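Local coordinates for tudor domain-containing protein 1 (Mus musculus, PDB 4B9W) that helps repress transposable elements in the male germline through the piRNA pathway, its third extended Tudor domain, the part described here, binding an arginine-methylated MILI peptide, at residues A[9-14]-A[127-132]; A[60-65]-A[114-119]. One frame throughout, in Å; residues are numbered along the deposited sequence.

Interaction 1 lies near the junction of the two lobes of the extended Tudor domain and interaction 2 in the Tudor lobe, their centres 26 Å apart and their nearest atoms about 9 Å apart without touching. In interaction 2 the loop after helix 41-57 lies against edge strand 114-116 of the five-stranded antiparallel Tudor sheet. Interaction 1 joins the segment leading into strand 18-26 to strand 129-133 of the curled mixed sheet. Along the chain 60-65 and 114-119 are nested between 9-14 and 127-132, and strand 129-133 is the next strand after 114-116. The arrangement is consistent with a Tudor module inserted in a split SN-like domain, as in other extended Tudor domains.

Interaction 1 (A[9-14]-A[127-132]); sequences TWVEFT and QGMQCW
M129 packs its bent side chain against V11, with its sulfur near W10 and its methyl near F13. SD lies 3.7 Å from V11 CB, and the same sulfur comes to 3.9 Å from W10 CE3. That Met-aromatic contact is oblique: SD is 5.2 Å from the centroid of the six-membered ring of W10 and 69° off its normal. The terminal methyl meets the F13 ring at its edge and in its plane, M129 CE being 3.8 Å from F13 CE2. Bends at both chi2 (-56°) and chi3 (-49°) fold the M129 chain back, which brings sulfur and methyl alongside V11 and F13. Nearer the start of 127-132, the W10 ring slants against the backbone, with CZ3 3.3 Å from G128 O. V11 CG2, set anti to the carbonyl carbon, points to the Q127 amide, 3.6 Å from NE2; these two side chains cross at about a right angle.

The two backbones stay well apart, V11 and Q127 being the nearest pair at 6.2 Å between CA atoms, and side chains supply most of the contact. Here an irregular segment before strand 18-26 packs against the beginning of strand 129-133, in what is probably the curled sheet of the staphylococcal nuclease-like (OB-fold) part, as in other extended Tudor domains, close to where the chain passes from the Tudor part.

Further out, a backbone hydrogen bond to C34 of the adjacent antiparallel strand holds M129, and F36 of that strand touches both the M129 side chain and the F13 ring. The F126 ring meets W10 edge-to-face. Q127 NE2 is hydrogen-bonded to P125 O, which helps hold the amide against V11 CG2.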
# COMPACT_ATOMS: atom_id res chain seq x y z
N THR A 9 12.16 -0.70 17.47
CA THR A 9 11.93 0.74 17.27
C THR A 9 12.38 1.19 15.89
O THR A 9 13.00 0.44 15.14
CB THR A 9 12.68 1.55 18.35
OG1 THR A 9 14.09 1.36 18.20
CG2 THR A 9 12.26 1.10 19.80
N TRP A 10 12.01 2.43 15.55
CA TRP A 10 12.57 3.11 14.40
C TRP A 10 13.63 4.05 14.84
O TRP A 10 13.78 4.30 16.03
CB TRP A 10 11.49 3.89 13.69
CG TRP A 10 10.46 2.97 13.11
CD1 TRP A 10 9.25 2.60 13.66
CD2 TRP A 10 10.54 2.24 11.83
NE1 TRP A 10 8.59 1.73 12.84
CE2 TRP A 10 9.31 1.47 11.73
CE3 TRP A 10 11.46 2.17 10.81
CZ2 TRP A 10 9.03 0.67 10.64
CZ3 TRP A 10 11.18 1.35 9.73
CH2 TRP A 10 10.00 0.62 9.64
N VAL A 11 14.37 4.59 13.88
CA VAL A 11 15.32 5.66 14.16
C VAL A 11 14.47 6.83 14.64
O VAL A 11 13.37 7.05 14.14
CB VAL A 11 16.15 6.07 12.92
CG1 VAL A 11 17.10 7.21 13.27
CG2 VAL A 11 16.93 4.88 12.40
N GLU A 12 14.99 7.55 15.62
CA GLU A 12 14.26 8.65 16.25
C GLU A 12 14.95 9.98 15.98
O GLU A 12 16.18 10.04 15.90
CB GLU A 12 14.13 8.39 17.75
CG GLU A 12 13.26 7.18 18.11
CD GLU A 12 11.82 7.37 17.71
OE1 GLU A 12 11.49 8.48 17.25
OE2 GLU A 12 10.99 6.43 17.86
N PHE A 13 14.12 11.03 15.85
CA PHE A 13 14.57 12.38 15.52
C PHE A 13 14.02 13.47 16.43
O PHE A 13 12.97 13.32 17.06
CB PHE A 13 14.14 12.75 14.08
CG PHE A 13 14.59 11.77 13.05
CD1 PHE A 13 15.87 11.87 12.49
CD2 PHE A 13 13.78 10.72 12.67
CE1 PHE A 13 16.31 10.94 11.57
CE2 PHE A 13 14.21 9.80 11.72
CZ PHE A 13 15.47 9.91 11.18
N THR A 14 14.69 14.62 16.42
CA THR A 14 14.12 15.84 16.96
C THR A 14 13.72 16.81 15.82
O THR A 14 14.33 16.83 14.74
CB THR A 14 15.08 16.53 17.94
OG1 THR A 14 16.26 16.91 17.23
CG2 THR A 14 15.45 15.59 19.12
N GLN A 127 16.02 0.95 10.06
CA GLN A 127 16.83 2.01 9.41
C GLN A 127 16.23 2.58 8.13
O GLN A 127 16.70 3.60 7.67
CB GLN A 127 18.22 1.49 9.08
CG GLN A 127 19.10 1.18 10.26
CD GLN A 127 19.45 2.39 11.10
OE1 GLN A 127 19.75 3.45 10.56
NE2 GLN A 127 19.42 2.23 12.43
N GLY A 128 15.24 1.91 7.55
CA GLY A 128 14.56 2.42 6.37
C GLY A 128 13.46 3.38 6.79
O GLY A 128 12.31 2.98 7.05
N MET A 129 13.82 4.66 6.86
CA MET A 129 12.92 5.67 7.37
C MET A 129 12.11 6.26 6.24
O MET A 129 12.70 6.84 5.31
CB MET A 129 13.75 6.77 8.05
CG MET A 129 14.53 6.28 9.26
SD MET A 129 13.42 5.52 10.48
CE MET A 129 12.13 6.79 10.59
N GLN A 130 10.78 6.15 6.31
CA GLN A 130 9.95 6.73 5.24
C GLN A 130 10.02 8.24 5.32
O GLN A 130 9.88 8.79 6.41
CB GLN A 130 8.48 6.28 5.34
CG GLN A 130 7.65 6.78 4.17
CD GLN A 130 6.20 6.32 4.23
OE1 GLN A 130 5.74 5.82 5.25
NE2 GLN A 130 5.48 6.52 3.14
N CYS A 131 10.23 8.90 4.18
CA CYS A 131 10.30 10.34 4.09
C CYS A 131 9.37 10.88 3.02
O CYS A 131 8.84 10.12 2.25
CB CYS A 131 11.71 10.81 3.75
SG CYS A 131 12.98 10.22 4.87
N TRP A 132 9.15 12.19 3.04
CA TRP A 132 8.52 12.91 1.92
C TRP A 132 9.11 14.27 1.90
O TRP A 132 9.55 14.73 2.92
CB TRP A 132 7.01 13.00 2.06
CG TRP A 132 6.51 13.41 3.42
CD1 TRP A 132 6.24 14.70 3.89
CD2 TRP A 132 6.18 12.52 4.53
NE1 TRP A 132 5.78 14.65 5.19
CE2 TRP A 132 5.73 13.37 5.63
CE3 TRP A 132 6.21 11.13 4.72
CZ2 TRP A 132 5.35 12.85 6.84
CZ3 TRP A 132 5.81 10.61 5.95
CH2 TRP A 132 5.39 11.45 6.99

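Interaction 2 (A[60-65]-A[114-119]); sequences PPNGFK and LQAILP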
# COMPACT_ATOMS: atom_id res chain seq x y z
N PRO A 60 19.13 -26.89 10.36
CA PRO A 60 17.88 -26.56 9.67
C PRO A 60 17.49 -25.10 9.83
O PRO A 60 17.91 -24.47 10.80
CB PRO A 60 16.84 -27.45 10.37
CG PRO A 60 17.36 -27.58 11.76
CD PRO A 60 18.86 -27.47 11.69
N PRO A 61 16.70 -24.57 8.89
CA PRO A 61 16.15 -23.23 9.07
C PRO A 61 15.09 -23.21 10.17
O PRO A 61 14.85 -24.24 10.82
CB PRO A 61 15.54 -22.94 7.70
CG PRO A 61 15.12 -24.27 7.20
CD PRO A 61 16.20 -25.20 7.66
N ASN A 62 14.47 -22.05 10.39
CA ASN A 62 13.43 -21.89 11.42
C ASN A 62 12.00 -22.12 10.93
O ASN A 62 11.62 -21.71 9.83
CB ASN A 62 13.49 -20.48 12.01
CG ASN A 62 14.76 -20.24 12.80
OD1 ASN A 62 14.72 -20.07 14.03
ND2 ASN A 62 15.89 -20.24 12.12
N GLY A 63 11.20 -22.78 11.78
CA GLY A 63 9.75 -22.79 11.60
C GLY A 63 9.25 -21.39 11.93
O GLY A 63 9.33 -20.96 13.08
N PHE A 64 8.78 -20.67 10.92
CA PHE A 64 8.22 -19.33 11.13
C PHE A 64 6.72 -19.33 10.87
O PHE A 64 6.27 -19.82 9.84
CB PHE A 64 8.91 -18.31 10.23
CG PHE A 64 8.30 -16.93 10.32
CD1 PHE A 64 8.40 -16.20 11.48
CD2 PHE A 64 7.60 -16.40 9.26
CE1 PHE A 64 7.83 -14.95 11.58
CE2 PHE A 64 7.03 -15.14 9.35
CZ PHE A 64 7.14 -14.42 10.51
N LYS A 65 5.95 -18.77 11.80
CA LYS A 65 4.51 -18.63 11.66
C LYS A 65 4.16 -17.17 11.29
O LYS A 65 4.27 -16.27 12.11
CB LYS A 65 3.80 -19.04 12.95
CG LYS A 65 3.57 -20.54 13.12
CD LYS A 65 3.04 -20.87 14.51
CE LYS A 65 2.48 -22.28 14.58
NZ LYS A 65 3.45 -23.31 14.10
N LEU A 114 11.42 -17.25 4.50
CA LEU A 114 11.15 -16.61 5.77
C LEU A 114 11.76 -17.45 6.90
O LEU A 114 11.74 -18.66 6.85
CB LEU A 114 9.64 -16.53 6.00
CG LEU A 114 8.85 -15.61 5.07
CD1 LEU A 114 7.37 -15.76 5.39
CD2 LEU A 114 9.33 -14.17 5.25
N GLN A 115 12.34 -16.77 7.88
CA GLN A 115 12.81 -17.41 9.10
C GLN A 115 12.42 -16.52 10.28
O GLN A 115 12.39 -15.28 10.17
CB GLN A 115 14.34 -17.63 9.04
CG GLN A 115 14.76 -18.62 7.96
CD GLN A 115 16.21 -19.05 8.07
OE1 GLN A 115 16.71 -19.30 9.17
NE2 GLN A 115 16.91 -19.12 6.93
N ALA A 116 12.09 -17.15 11.40
CA ALA A 116 11.85 -16.41 12.65
C ALA A 116 13.07 -15.51 12.97
O ALA A 116 14.20 -15.89 12.67
CB ALA A 116 11.56 -17.36 13.80
N ILE A 117 12.82 -14.32 13.51
CA ILE A 117 13.91 -13.45 13.97
C ILE A 117 14.06 -13.59 15.49
O ILE A 117 13.11 -13.98 16.18
CB ILE A 117 13.69 -11.98 13.55
CG1 ILE A 117 15.01 -11.20 13.68
CG2 ILE A 117 12.56 -11.33 14.36
CD1 ILE A 117 15.05 -9.90 12.90
N LEU A 118 15.26 -13.33 16.00
CA LEU A 118 15.50 -13.41 17.43
C LEU A 118 15.68 -12.00 18.01
O LEU A 118 16.14 -11.10 17.31
CB LEU A 118 16.72 -14.29 17.71
CG LEU A 118 16.58 -15.74 17.25
CD1 LEU A 118 17.84 -16.50 17.60
CD2 LEU A 118 15.37 -16.42 17.90
N PRO A 119 15.29 -11.80 19.28
CA PRO A 119 15.33 -10.49 19.93
C PRO A 119 16.67 -9.74 19.85
O PRO A 119 16.69 -8.51 19.88
CB PRO A 119 15.02 -10.82 21.39
CG PRO A 119 14.13 -12.01 21.31
CD PRO A 119 14.61 -12.81 20.13
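The backbone of 60-65 passes close to strand 114-116, with CA separations of 5.1 Å for N62 and Q115 and 4.9 Å for F64 and A116, but the bond across the contact is made by side chains. N62 ND2 donates to Q115 OE1 at 3.2 Å, with a bent N-H...O angle of 137°. The donor is slightly tilted from the carbonyl plane of Q115, and the two amide planes lie 25° apart although the side chains cross at about a right angle. P61 CB rests 4.0 Å from Q115 CD, beside the same amide.

The F64 ring lies obliquely against the strand backbone. With CG anti to the backbone N (chi1 175°), the ring reaches along L114 and A116: CD2 is 3.8 Å from L114 CB, and CD1 is 3.6 Å from A116 CA. C72 of the adjacent strand and V87 of the strand beyond it extend the apolar surroundings of F64. In this way the loop after helix 41-57 packs on the edge strand of the antiparallel Tudor sheet.

Q115 NE2 also bonds to C56 O near the end of that helix. With OE1 accepting from N62 ND2 and NE2 giving to C56, both ends of the buried amide have partners, which probably sets which end is oxygen and which nitrogen, and ties the loop and the sheet edge to the helix.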